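Local coordinates for protein glutamate racemase (Escherichia coli, PDB 2JFN) that belongs to the Asp/Glu/hydantoin racemase family of alpha/beta proteins, whose chain folds into two lobes, each built round a largely or wholly parallel sheet, at residues L34-E39 with A229-R234; T77-Q80 with P84-L87; V166-A171 with L180-R185. One frame throughout, in Å; residues are numbered along the deposited sequence.

Contact 1: L34-E39 with A229-R234. With UMA (uridine-5'-diphosphate-N-acetylmuramoyl-L-alanine), chain C.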
ATOM      1  N   LEU A  34      -4.567  -3.407   2.285  1.00 24.29           N
ATOM      2  CA  LEU A  34      -5.826  -3.992   1.854  1.00 24.12           C
ATOM      3  C   LEU A  34      -6.284  -3.512   0.478  1.00 23.95           C
ATOM      4  O   LEU A  34      -6.981  -4.242  -0.219  1.00 24.13           O
ATOM      5  CB  LEU A  34      -6.922  -3.711   2.886  1.00 24.26           C
ATOM      6  CG  LEU A  34      -6.722  -4.401   4.241  1.00 24.52           C
ATOM      7  CD1 LEU A  34      -7.779  -3.907   5.217  1.00 24.48           C
ATOM      8  CD2 LEU A  34      -6.807  -5.915   4.065  1.00 24.92           C
ATOM      9  N   SER A  35      -5.905  -2.299   0.078  1.00 23.76           N
ATOM     10  CA  SER A  35      -6.319  -1.823  -1.241  1.00 24.21           C
ATOM     11  C   SER A  35      -5.591  -2.625  -2.328  1.00 24.34           C
ATOM     12  O   SER A  35      -6.164  -2.929  -3.377  1.00 24.46           O
ATOM     13  CB  SER A  35      -6.039  -0.322  -1.416  1.00 23.45           C
ATOM     14  OG  SER A  35      -4.649  -0.036  -1.458  1.00 23.98           O
ATOM     15  N   VAL A  36      -4.337  -2.975  -2.063  1.00 24.57           N
ATOM     16  CA  VAL A  36      -3.536  -3.745  -3.011  1.00 25.04           C
ATOM     17  C   VAL A  36      -4.012  -5.186  -3.009  1.00 25.61           C
ATOM     18  O   VAL A  36      -4.158  -5.814  -4.063  1.00 25.10           O
ATOM     19  CB  VAL A  36      -2.034  -3.704  -2.644  1.00 25.08           C
ATOM     20  CG1 VAL A  36      -1.220  -4.520  -3.654  1.00 25.12           C
ATOM     21  CG2 VAL A  36      -1.554  -2.258  -2.621  1.00 25.41           C
ATOM     22  N   TYR A  37      -4.261  -5.710  -1.812  1.00 26.15           N
ATOM     23  CA  TYR A  37      -4.748  -7.070  -1.687  1.00 26.62           C
ATOM     24  C   TYR A  37      -6.077  -7.231  -2.426  1.00 27.35           C
ATOM     25  O   TYR A  37      -6.297  -8.225  -3.112  1.00 27.42           O
ATOM     26  CB  TYR A  37      -4.916  -7.438  -0.205  1.00 26.04           C
ATOM     27  CG  TYR A  37      -5.936  -8.520   0.044  1.00 26.11           C
ATOM     28  CD1 TYR A  37      -7.247  -8.199   0.397  1.00 26.04           C
ATOM     29  CD2 TYR A  37      -5.605  -9.867  -0.111  1.00 26.28           C
ATOM     30  CE1 TYR A  37      -8.207  -9.194   0.590  1.00 26.06           C
ATOM     31  CE2 TYR A  37      -6.559 -10.868   0.077  1.00 26.29           C
ATOM     32  CZ  TYR A  37      -7.851 -10.524   0.429  1.00 26.29           C
ATOM     33  OH  TYR A  37      -8.791 -11.505   0.630  1.00 26.91           O
ATOM     34  N   ASP A  38      -6.957  -6.248  -2.288  1.00 28.14           N
ATOM     35  CA  ASP A  38      -8.264  -6.296  -2.931  1.00 29.79           C
ATOM     36  C   ASP A  38      -8.132  -6.516  -4.445  1.00 30.27           C
ATOM     37  O   ASP A  38      -8.876  -7.306  -5.026  1.00 30.51           O
ATOM     38  CB  ASP A  38      -9.022  -5.003  -2.624  1.00 30.37           C
ATOM     39  CG  ASP A  38     -10.524  -5.150  -2.761  1.00 31.87           C
ATOM     40  OD1 ASP A  38     -11.035  -6.287  -2.669  1.00 32.39           O
ATOM     41  OD2 ASP A  38     -11.202  -4.111  -2.942  1.00 32.89           O
ATOM     42  N   GLU A  39      -7.177  -5.830  -5.071  1.00 30.88           N
ATOM     43  CA  GLU A  39      -6.937  -5.971  -6.509  1.00 32.05           C
ATOM     44  C   GLU A  39      -6.350  -7.350  -6.814  1.00 32.29           C
ATOM     45  O   GLU A  39      -6.726  -8.003  -7.787  1.00 31.60           O
ATOM     46  CB  GLU A  39      -5.962  -4.897  -6.995  1.00 32.93           C
ATOM     47  CG  GLU A  39      -6.497  -3.476  -6.959  1.00 35.19           C
ATOM     48  CD  GLU A  39      -7.374  -3.146  -8.155  1.00 36.77           C
ATOM     49  OE1 GLU A  39      -7.807  -1.979  -8.267  1.00 38.63           O
ATOM     50  OE2 GLU A  39      -7.628  -4.044  -8.986  1.00 37.13           O
ATOM     51  N   ALA A 229      -4.043  -2.712  -9.668  1.00 28.66           N
ATOM     52  CA  ALA A 229      -4.223  -3.677 -10.746  1.00 28.46           C
ATOM     53  C   ALA A 229      -2.886  -4.131 -11.325  1.00 28.23           C
ATOM     54  O   ALA A 229      -2.723  -5.296 -11.668  1.00 28.75           O
ATOM     55  CB  ALA A 229      -5.096  -3.075 -11.849  1.00 28.89           C
ATOM     56  N   ALA A 230      -1.928  -3.215 -11.426  1.00 28.21           N
ATOM     57  CA  ALA A 230      -0.614  -3.565 -11.968  1.00 28.47           C
ATOM     58  C   ALA A 230       0.144  -4.512 -11.038  1.00 29.04           C
ATOM     59  O   ALA A 230       0.918  -5.363 -11.501  1.00 28.26           O
ATOM     60  CB  ALA A 230       0.208  -2.313 -12.204  1.00 28.62           C
ATOM     61  N   ILE A 231      -0.071  -4.353  -9.729  1.00 28.95           N
ATOM     62  CA  ILE A 231       0.578  -5.205  -8.735  1.00 29.12           C
ATOM     63  C   ILE A 231      -0.015  -6.593  -8.862  1.00 29.33           C
ATOM     64  O   ILE A 231       0.690  -7.602  -8.775  1.00 29.46           O
ATOM     65  CB  ILE A 231       0.315  -4.707  -7.297  1.00 29.08           C
ATOM     66  CG1 ILE A 231       0.886  -3.303  -7.125  1.00 29.21           C
ATOM     67  CG2 ILE A 231       0.928  -5.680  -6.279  1.00 28.24           C
ATOM     68  CD1 ILE A 231       2.363  -3.234  -7.318  1.00 28.47           C
ATOM     69  N   ALA A 232      -1.326  -6.633  -9.053  1.00 29.68           N
ATOM     70  CA  ALA A 232      -2.038  -7.889  -9.204  1.00 30.26           C
ATOM     71  C   ALA A 232      -1.444  -8.636 -10.404  1.00 31.19           C
ATOM     72  O   ALA A 232      -1.073  -9.808 -10.292  1.00 31.16           O
ATOM     73  CB  ALA A 232      -3.516  -7.618  -9.421  1.00 30.00           C
ATOM     74  N   ARG A 233      -1.339  -7.951 -11.544  1.00 31.62           N
ATOM     75  CA  ARG A 233      -0.778  -8.566 -12.746  1.00 32.55           C
ATOM     76  C   ARG A 233       0.656  -9.042 -12.510  1.00 32.57           C
ATOM     77  O   ARG A 233       1.029 -10.129 -12.938  1.00 32.69           O
ATOM     78  CB  ARG A 233      -0.814  -7.585 -13.928  1.00 32.86           C
ATOM     79  CG  ARG A 233      -2.220  -7.283 -14.451  1.00 32.98           C
ATOM     80  CD  ARG A 233      -2.150  -6.549 -15.789  1.00 34.06           C
ATOM     81  NE  ARG A 233      -1.556  -5.219 -15.664  1.00 34.89           N
ATOM     82  CZ  ARG A 233      -2.231  -4.135 -15.288  1.00 35.40           C
ATOM     83  NH1 ARG A 233      -3.524  -4.221 -15.007  1.00 35.59           N
ATOM     84  NH2 ARG A 233      -1.611  -2.968 -15.176  1.00 35.89           N
ATOM     85  N   ARG A 234       1.460  -8.234 -11.826  1.00 32.61           N
ATOM     86  CA  ARG A 234       2.842  -8.620 -11.542  1.00 32.84           C
ATOM     87  C   ARG A 234       2.878  -9.855 -10.634  1.00 33.23           C
ATOM     88  O   ARG A 234       3.747 -10.722 -10.783  1.00 33.10           O
ATOM     89  CB  ARG A 234       3.591  -7.464 -10.876  1.00 32.78           C
ATOM     90  CG  ARG A 234       5.029  -7.787 -10.494  1.00 33.27           C
ATOM     91  CD  ARG A 234       5.871  -8.217 -11.700  1.00 33.63           C
ATOM     92  NE  ARG A 234       7.284  -8.322 -11.344  1.00 34.67           N
ATOM     93  CZ  ARG A 234       8.243  -8.722 -12.173  1.00 34.84           C
ATOM     94  NH1 ARG A 234       7.943  -9.062 -13.420  1.00 35.01           N
ATOM     95  NH2 ARG A 234       9.502  -8.775 -11.756  1.00 35.15           N
TER
HETATM   96  N1  UMA C1286       3.870  -1.139 -10.128  1.00 29.94           N
HETATM   97  C2  UMA C1286       4.611  -1.315  -8.854  1.00 29.32           C
HETATM   98  N3  UMA C1286       5.177  -2.566  -8.665  1.00 29.55           N
HETATM   99  C4  UMA C1286       5.105  -3.645  -9.560  1.00 29.59           C
HETATM  100  C5  UMA C1286       4.330  -3.395 -10.847  1.00 29.56           C
HETATM  101  C6  UMA C1286       3.766  -2.188 -11.056  1.00 29.26           C
HETATM  102  O2  UMA C1286       4.727  -0.440  -8.009  1.00 29.70           O
HETATM  103  O4  UMA C1286       5.644  -4.704  -9.275  1.00 30.57           O
HETATM  104  C1B UMA C1286       3.247   0.213 -10.348  1.00 29.97           C
HETATM  105  C2B UMA C1286       4.265   1.194 -10.904  1.00 30.33           C
HETATM  106  O2' UMA C1286       4.161   2.555 -10.329  1.00 29.77           O
HETATM  107  C3B UMA C1286       4.113   1.219 -12.389  1.00 30.56           C
HETATM  108  C4B UMA C1286       2.613   1.006 -12.465  1.00 31.30           C
HETATM  109  O4B UMA C1286       2.245   0.222 -11.337  1.00 30.67           O
HETATM  110  O3B UMA C1286       4.594   2.538 -12.762  1.00 31.06           O
HETATM  111  C5B UMA C1286       2.148   0.279 -13.662  1.00 31.78           C
HETATM  112  O5B UMA C1286       2.928  -0.845 -13.869  1.00 33.40           O
HETATM  113  PA  UMA C1286       2.835  -1.753 -15.171  1.00 34.79           P
HETATM  114  O1A UMA C1286       3.454  -3.024 -14.767  1.00 34.47           O
HETATM  115  O2A UMA C1286       1.476  -1.823 -15.599  1.00 33.73           O
HETATM  116  O3A UMA C1286       3.811  -0.979 -16.208  1.00 35.18           O
HETATM  117  PB  UMA C1286       4.839   0.232 -16.056  1.00 37.02           P
HETATM  118  O1B UMA C1286       4.186   1.459 -15.652  1.00 36.86           O
HETATM  119  O2B UMA C1286       5.671   0.253 -17.263  1.00 37.25           O
HETATM  120  O1' UMA C1286       5.809  -0.373 -14.877  1.00 37.25           O
HETATM  121  C1' UMA C1286       7.140  -0.866 -15.031  1.00 37.93           C
HETATM  122  C2' UMA C1286       7.390  -2.077 -14.172  1.00 38.46           C
HETATM  123  N2' UMA C1286       6.506  -3.201 -14.533  1.00 38.63           N
HETATM  124  C7' UMA C1286       6.978  -4.325 -15.097  1.00 39.00           C
HETATM  125  O7' UMA C1286       8.181  -4.553 -15.189  1.00 39.50           O
HETATM  126  C8' UMA C1286       5.990  -5.349 -15.616  1.00 39.26           C
HETATM  127  C3' UMA C1286       7.210  -1.666 -12.700  1.00 38.65           C
HETATM  128  O3' UMA C1286       7.534  -2.787 -11.808  1.00 39.05           O
HETATM  129  C4' UMA C1286       8.111  -0.461 -12.340  1.00 38.99           C
HETATM  130  O4' UMA C1286       7.914  -0.068 -10.997  1.00 39.14           O
HETATM  131  C5' UMA C1286       7.819   0.710 -13.284  1.00 39.08           C
HETATM  132  O5' UMA C1286       8.004   0.246 -14.675  1.00 38.34           O
HETATM  133  C6' UMA C1286       8.753   1.892 -13.096  1.00 39.49           C
HETATM  134  O6' UMA C1286      10.105   1.471 -13.208  1.00 40.33           O
HETATM  135  C18 UMA C1286       8.718  -3.624 -11.799  1.00 39.32           C
HETATM  136  C19 UMA C1286       9.749  -3.199 -10.806  1.00 39.68           C
HETATM  137  O18 UMA C1286      10.935  -3.396 -11.007  1.00 40.46           O
HETATM  138  C20 UMA C1286       8.267  -5.098 -11.738  1.00 39.34           C
HETATM  139  N4  UMA C1286       9.264  -2.602  -9.706  1.00 39.52           N
HETATM  140  C21 UMA C1286      10.045  -2.225  -8.519  1.00 39.62           C
HETATM  141  C22 UMA C1286      10.937  -3.360  -7.932  1.00 39.22           C
HETATM  142  O19 UMA C1286      10.534  -4.537  -8.075  1.00 39.54           O
HETATM  143  O20 UMA C1286      12.015  -3.058  -7.360  1.00 39.22           O
HETATM  144  C23 UMA C1286       9.096  -1.709  -7.431  1.00 39.39           C
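R233, on the helix that also brings A229 and A232 against E39, makes the one polar bond to UMA in this contact. Its NH2 donates to UMA O2A at 3.3 Å, with an N-H...O angle of 156°. The bond is weak. O2A lies at the edge of the guanidinium, in its plane, while one face of the group lies against A229 O and A230 CA. The contact packs two helices of this alpha/beta racemase fold, 33-43 and 228-241. Their axes approach to 8.3 Å and cross at -56°. No hydrogen bond joins the two segments, so the packing is by van der Waals contact. V36 CG1 is anti to the backbone N (chi1 180°), and this turns it onto I231 CG2 at 3.6 Å. E39 closes the other end. Its chain is bent at chi2, which folds the carboxylate back beside the start of helix 228-241. CD is 3.7 Å from A229 N, and OE2 lies near A229 CB. The helix end there may favour a negative charge weakly. Beside it, A232 CB rests on E39 O at 3.6 Å. I231 also touches I40, and A232 touches L43, so the packing continues along helix 33-43. The far side of helix 228-241 lines the UMA pocket. A230 CB touches O4B of the ribose. R234 reaches past the base: its CG meets UMA O4 at 3.4 Å, and one face of its guanidinium carries UMA C20. R104 and K119 bind UMA as well. I231 therefore has helix on one branch and ligand on the other: CG2 meets V36, while CD1 sits over a face of the uracil ring, 3.2 Å from UMA N3.

Contact 2: T77-Q80 with P84-L87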
ATOM      1  N   THR A  77      10.208 -12.493   8.092  1.00 23.25           N
ATOM      2  CA  THR A  77      10.876 -13.669   8.630  1.00 23.42           C
ATOM      3  C   THR A  77       9.912 -14.431   9.540  1.00 23.65           C
ATOM      4  O   THR A  77       9.822 -15.662   9.475  1.00 23.58           O
ATOM      5  CB  THR A  77      12.122 -13.256   9.423  1.00 23.36           C
ATOM      6  OG1 THR A  77      13.043 -12.620   8.528  1.00 23.52           O
ATOM      7  CG2 THR A  77      12.796 -14.473  10.060  1.00 23.84           C
ATOM      8  N   ALA A  78       9.185 -13.693  10.375  1.00 23.68           N
ATOM      9  CA  ALA A  78       8.230 -14.295  11.300  1.00 24.18           C
ATOM     10  C   ALA A  78       7.079 -14.939  10.541  1.00 24.10           C
ATOM     11  O   ALA A  78       6.631 -16.030  10.891  1.00 23.96           O
ATOM     12  CB  ALA A  78       7.695 -13.243  12.273  1.00 24.04           C
ATOM     13  N   VAL A  79       6.595 -14.271   9.499  1.00 23.77           N
ATOM     14  CA  VAL A  79       5.506 -14.844   8.726  1.00 24.22           C
ATOM     15  C   VAL A  79       5.965 -16.156   8.090  1.00 24.69           C
ATOM     16  O   VAL A  79       5.247 -17.158   8.140  1.00 24.55           O
ATOM     17  CB  VAL A  79       5.024 -13.894   7.605  1.00 23.88           C
ATOM     18  CG1 VAL A  79       3.954 -14.588   6.777  1.00 23.31           C
ATOM     19  CG2 VAL A  79       4.463 -12.608   8.211  1.00 23.95           C
ATOM     20  N   GLN A  80       7.162 -16.141   7.509  1.00 25.87           N
ATOM     21  CA  GLN A  80       7.731 -17.323   6.856  1.00 27.88           C
ATOM     22  C   GLN A  80       7.831 -18.519   7.796  1.00 29.34           C
ATOM     23  O   GLN A  80       7.831 -19.668   7.353  1.00 28.95           O
ATOM     24  CB  GLN A  80       9.124 -17.018   6.293  1.00 28.24           C
ATOM     25  CG  GLN A  80       9.792 -18.238   5.663  1.00 29.92           C
ATOM     26  CD  GLN A  80      11.136 -17.941   5.047  1.00 30.55           C
ATOM     27  OE1 GLN A  80      12.091 -17.588   5.744  1.00 32.95           O
ATOM     28  NE2 GLN A  80      11.225 -18.083   3.733  1.00 31.00           N
ATOM     29  N   PRO A  84       5.350 -21.249   4.812  1.00 29.11           N
ATOM     30  CA  PRO A  84       6.331 -21.018   3.750  1.00 28.54           C
ATOM     31  C   PRO A  84       5.583 -20.121   2.757  1.00 27.78           C
ATOM     32  O   PRO A  84       4.385 -20.302   2.544  1.00 27.15           O
ATOM     33  CB  PRO A  84       6.570 -22.417   3.195  1.00 29.05           C
ATOM     34  CG  PRO A  84       6.447 -23.276   4.433  1.00 29.74           C
ATOM     35  CD  PRO A  84       5.225 -22.688   5.116  1.00 29.50           C
ATOM     36  N   LEU A  85       6.274 -19.158   2.162  1.00 27.35           N
ATOM     37  CA  LEU A  85       5.623 -18.231   1.242  1.00 26.90           C
ATOM     38  C   LEU A  85       5.966 -18.468  -0.221  1.00 26.93           C
ATOM     39  O   LEU A  85       7.100 -18.778  -0.556  1.00 26.47           O
ATOM     40  CB  LEU A  85       6.004 -16.793   1.606  1.00 26.62           C
ATOM     41  CG  LEU A  85       5.773 -16.342   3.051  1.00 26.34           C
ATOM     42  CD1 LEU A  85       6.337 -14.937   3.262  1.00 26.18           C
ATOM     43  CD2 LEU A  85       4.289 -16.386   3.359  1.00 26.09           C
ATOM     44  N   ALA A  86       4.971 -18.336  -1.088  1.00 27.16           N
ATOM     45  CA  ALA A  86       5.201 -18.484  -2.516  1.00 27.51           C
ATOM     46  C   ALA A  86       5.612 -17.100  -3.030  1.00 27.57           C
ATOM     47  O   ALA A  86       6.388 -16.973  -3.973  1.00 28.41           O
ATOM     48  CB  ALA A  86       3.919 -18.957  -3.214  1.00 27.79           C
ATOM     49  N   LEU A  87       5.107 -16.057  -2.377  1.00 27.71           N
ATOM     50  CA  LEU A  87       5.405 -14.690  -2.783  1.00 27.37           C
ATOM     51  C   LEU A  87       4.947 -13.703  -1.716  1.00 27.07           C
ATOM     52  O   LEU A  87       3.988 -13.966  -0.991  1.00 27.09           O
ATOM     53  CB  LEU A  87       4.688 -14.396  -4.109  1.00 28.02           C
ATOM     54  CG  LEU A  87       4.644 -12.990  -4.714  1.00 27.98           C
ATOM     55  CD1 LEU A  87       4.345 -13.118  -6.205  1.00 28.10           C
ATOM     56  CD2 LEU A  87       3.576 -12.137  -4.028  1.00 28.31           C
TER
HETATM   57  O   HOH W   1       9.063 -19.623   2.770  1.00 39.60           O
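V79 holds CG1 anti to its backbone N (chi1 176°), while L85 places CG beside its own N, with chi1 at -54°. These torsions bring V79 CG1 and L85 CD2 together at 3.9 Å. The two side chains cross at about a right angle; these two methyls make the touch. The main chain of Q80 adds to the packing, since Q80 CA lies 4.4 Å from L85 CG. Three residues join the segments, the first two of them the end of helix 65-82. The chain then doubles back through P84 to enter strand 87-90. This is the second half of a beta-alpha-beta crossover. It starts from strand 48-53 and ends in strand 87-90, and strand 21-28 lies between the two in the sheet. V79 and L85 both rest on I50 of strand 48-53, and L85 also touches T23 and L25. L85 thus lies between the helix end and the sheet. Backbone hydrogen bonds of A86 with T23 and of L87 with L25 attach the incoming chain to strand 21-28. P84 has no N-H to give, and its N stays 3.9 Å from Q80 O without a hydrogen bond. The polar link runs through a water instead. Q80 NE2 donates to it at 2.8 Å, and L85 N donates to the same oxygen at 2.9 Å. Q80 is extended through chi1 and chi2, and this carries its amide out to the water. The direct side-chain touch between V79 and L85 is apolar and buried, while the L85 N-H is satisfied by a water that the more exposed Q80 side chain also holds.

Contact 3: V166-A171 with L180-R185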
ATOM      1  N   VAL A 166      -3.488   9.645   5.708  1.00 26.73           N
ATOM      2  CA  VAL A 166      -3.251   8.256   6.067  1.00 26.74           C
ATOM      3  C   VAL A 166      -4.144   7.922   7.259  1.00 27.07           C
ATOM      4  O   VAL A 166      -4.769   6.866   7.301  1.00 26.02           O
ATOM      5  CB  VAL A 166      -1.779   8.014   6.454  1.00 26.61           C
ATOM      6  CG1 VAL A 166      -1.588   6.560   6.876  1.00 26.96           C
ATOM      7  CG2 VAL A 166      -0.872   8.350   5.278  1.00 26.49           C
ATOM      8  N   GLU A 167      -4.198   8.839   8.222  1.00 27.89           N
ATOM      9  CA  GLU A 167      -5.014   8.654   9.416  1.00 29.12           C
ATOM     10  C   GLU A 167      -6.498   8.605   9.083  1.00 28.28           C
ATOM     11  O   GLU A 167      -7.260   7.873   9.712  1.00 28.26           O
ATOM     12  CB  GLU A 167      -4.747   9.779  10.423  1.00 31.04           C
ATOM     13  CG  GLU A 167      -3.416   9.655  11.129  1.00 34.37           C
ATOM     14  CD  GLU A 167      -3.213   8.275  11.738  1.00 36.89           C
ATOM     15  OE1 GLU A 167      -4.150   7.759  12.392  1.00 38.46           O
ATOM     16  OE2 GLU A 167      -2.116   7.699  11.565  1.00 38.74           O
ATOM     17  N   LEU A 168      -6.911   9.392   8.098  1.00 28.21           N
ATOM     18  CA  LEU A 168      -8.308   9.402   7.695  1.00 28.05           C
ATOM     19  C   LEU A 168      -8.663   8.018   7.164  1.00 27.93           C
ATOM     20  O   LEU A 168      -9.739   7.490   7.450  1.00 28.11           O
ATOM     21  CB  LEU A 168      -8.544  10.476   6.624  1.00 28.07           C
ATOM     22  CG  LEU A 168      -8.465  11.909   7.159  1.00 28.26           C
ATOM     23  CD1 LEU A 168      -8.601  12.897   6.020  1.00 28.45           C
ATOM     24  CD2 LEU A 168      -9.562  12.122   8.190  1.00 28.49           C
ATOM     25  N   ALA A 169      -7.742   7.424   6.409  1.00 27.73           N
ATOM     26  CA  ALA A 169      -7.961   6.090   5.851  1.00 28.12           C
ATOM     27  C   ALA A 169      -8.027   5.077   6.994  1.00 28.18           C
ATOM     28  O   ALA A 169      -8.900   4.207   7.013  1.00 28.29           O
ATOM     29  CB  ALA A 169      -6.830   5.722   4.873  1.00 27.69           C
ATOM     30  N   GLU A 170      -7.103   5.186   7.945  1.00 28.76           N
ATOM     31  CA  GLU A 170      -7.108   4.278   9.093  1.00 29.18           C
ATOM     32  C   GLU A 170      -8.453   4.400   9.804  1.00 29.51           C
ATOM     33  O   GLU A 170      -9.127   3.403  10.053  1.00 29.71           O
ATOM     34  CB  GLU A 170      -5.977   4.623  10.070  1.00 29.14           C
ATOM     35  CG  GLU A 170      -4.590   4.159   9.634  1.00 29.02           C
ATOM     36  CD  GLU A 170      -4.397   2.647   9.754  1.00 29.97           C
ATOM     37  OE1 GLU A 170      -3.650   2.076   8.927  1.00 29.30           O
ATOM     38  OE2 GLU A 170      -4.976   2.028  10.677  1.00 30.01           O
ATOM     39  N   ALA A 171      -8.846   5.632  10.118  1.00 29.94           N
ATOM     40  CA  ALA A 171     -10.115   5.871  10.799  1.00 30.26           C
ATOM     41  C   ALA A 171     -11.269   5.217  10.055  1.00 30.81           C
ATOM     42  O   ALA A 171     -12.094   4.521  10.651  1.00 31.13           O
ATOM     43  CB  ALA A 171     -10.367   7.366  10.923  1.00 30.29           C
ATOM     44  N   LEU A 180     -15.280  15.161   5.229  1.00 38.11           N
ATOM     45  CA  LEU A 180     -14.968  15.741   3.931  1.00 37.12           C
ATOM     46  C   LEU A 180     -14.325  17.112   4.087  1.00 36.72           C
ATOM     47  O   LEU A 180     -13.512  17.515   3.260  1.00 36.33           O
ATOM     48  CB  LEU A 180     -16.227  15.843   3.071  1.00 37.25           C
ATOM     49  CG  LEU A 180     -16.907  14.514   2.723  1.00 37.36           C
ATOM     50  CD1 LEU A 180     -18.035  14.765   1.731  1.00 37.56           C
ATOM     51  CD2 LEU A 180     -15.887  13.541   2.132  1.00 37.57           C
ATOM     52  N   ASP A 181     -14.682  17.829   5.149  1.00 36.44           N
ATOM     53  CA  ASP A 181     -14.103  19.145   5.378  1.00 36.07           C
ATOM     54  C   ASP A 181     -12.605  19.028   5.650  1.00 34.99           C
ATOM     55  O   ASP A 181     -11.824  19.886   5.244  1.00 34.62           O
ATOM     56  CB  ASP A 181     -14.795  19.854   6.549  1.00 37.55           C
ATOM     57  CG  ASP A 181     -16.228  20.253   6.227  1.00 38.95           C
ATOM     58  OD1 ASP A 181     -16.486  20.730   5.100  1.00 39.74           O
ATOM     59  OD2 ASP A 181     -17.099  20.102   7.106  1.00 40.38           O
ATOM     60  N   ALA A 182     -12.207  17.965   6.343  1.00 34.20           N
ATOM     61  CA  ALA A 182     -10.795  17.739   6.638  1.00 33.44           C
ATOM     62  C   ALA A 182     -10.057  17.492   5.320  1.00 32.88           C
ATOM     63  O   ALA A 182      -8.954  17.988   5.112  1.00 32.37           O
ATOM     64  CB  ALA A 182     -10.638  16.536   7.571  1.00 33.26           C
ATOM     65  N   LEU A 183     -10.678  16.722   4.430  1.00 32.52           N
ATOM     66  CA  LEU A 183     -10.085  16.434   3.129  1.00 31.97           C
ATOM     67  C   LEU A 183      -9.939  17.693   2.290  1.00 31.47           C
ATOM     68  O   LEU A 183      -8.896  17.917   1.673  1.00 31.07           O
ATOM     69  CB  LEU A 183     -10.936  15.428   2.356  1.00 32.53           C
ATOM     70  CG  LEU A 183     -10.575  13.949   2.464  1.00 33.44           C
ATOM     71  CD1 LEU A 183     -11.495  13.151   1.539  1.00 33.67           C
ATOM     72  CD2 LEU A 183      -9.109  13.735   2.076  1.00 33.50           C
ATOM     73  N   LYS A 184     -10.989  18.509   2.257  1.00 30.86           N
ATOM     74  CA  LYS A 184     -10.960  19.745   1.483  1.00 31.16           C
ATOM     75  C   LYS A 184      -9.826  20.638   1.960  1.00 30.89           C
ATOM     76  O   LYS A 184      -9.174  21.310   1.164  1.00 30.37           O
ATOM     77  CB  LYS A 184     -12.288  20.497   1.621  1.00 31.63           C
ATOM     78  CG  LYS A 184     -13.465  19.805   0.965  1.00 32.93           C
ATOM     79  CD  LYS A 184     -14.773  20.512   1.286  1.00 33.75           C
ATOM     80  CE  LYS A 184     -15.962  19.735   0.746  1.00 34.92           C
ATOM     81  NZ  LYS A 184     -17.262  20.357   1.159  1.00 35.78           N
ATOM     82  N   ARG A 185      -9.608  20.646   3.269  1.00 30.97           N
ATOM     83  CA  ARG A 185      -8.555  21.459   3.860  1.00 31.66           C
ATOM     84  C   ARG A 185      -7.199  20.946   3.389  1.00 30.92           C
ATOM     85  O   ARG A 185      -6.341  21.716   2.954  1.00 30.74           O
ATOM     86  CB  ARG A 185      -8.640  21.387   5.388  1.00 32.95           C
ATOM     87  CG  ARG A 185      -7.560  22.184   6.102  1.00 35.19           C
ATOM     88  CD  ARG A 185      -7.711  23.681   5.848  1.00 36.95           C
ATOM     89  NE  ARG A 185      -6.527  24.409   6.297  1.00 38.48           N
ATOM     90  CZ  ARG A 185      -5.343  24.342   5.697  1.00 39.27           C
ATOM     91  NH1 ARG A 185      -5.182  23.584   4.619  1.00 39.25           N
ATOM     92  NH2 ARG A 185      -4.313  25.019   6.186  1.00 40.18           N
TER
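Segments 166-171 and 180-185 are both helical, and their closest alpha carbons, L168 CA and L183 CA, are 8.6 Å apart. Each follows the regular i to i-4 pattern: E170 N bonds to V166 O at 2.9 Å, and K184 N bonds to L180 O at 2.9 Å. No hydrogen bond runs between the segments. At this spacing the side chains make all the contact, and L168 does most of it. Its CB points toward the second helix. With CG beside its backbone N (chi1 -71°) and chi2 at 176°, the chain extends and presents CD1. This one methyl meets two residues. It lies 4.1 Å from L183 CD2 and 4.4 Å from A182 CB. The contact is light, and all of it is apolar. The side chains of L168 and L183 approach each other at a slant. L183 has chi1 at -94°, away from a staggered value, and its CD2 branch is the one that reaches L168. The helices belong to the lobe built on the four-stranded parallel sheet of strands 156-161, 129-134, 199-202 and 223-225. They follow strand 156-161, and the short helix 188-191 comes next before strand 199-202. A182 also touches E164, and L183 touches M165, so helix 180-186 leans on an earlier turn of helix 163-174. L180 and L183 both meet E213 of helix 211-217. The other side of helix 163-174 faces the glutamic acid pocket: V166 touches the bound ligand, and E170 OE1 is hydrogen-bonded to H206 NE2 and V31 N.

Contact 1 is the buried one, its centre about 9 Å from the chain centre. The centres of contacts 2 and 3 lie about 18 and 17 Å from it, and both are only partly buried. These two sit on opposite sides of the chain centre, their own centres about 33 Å apart. Both are local and nested in the long loop that contact 1 closes. Contact 2 packs against the larger mixed sheet, and its L87 touches helix 228-241 of contact 1; contact 3 lies in the lobe of the four-stranded parallel sheet. None has a hydrogen bond directly between its segments. Contact 1 adds a carboxylate at a helix start and ligand binding, contact 2 a bridging water, and contact 3 methyl packing alone.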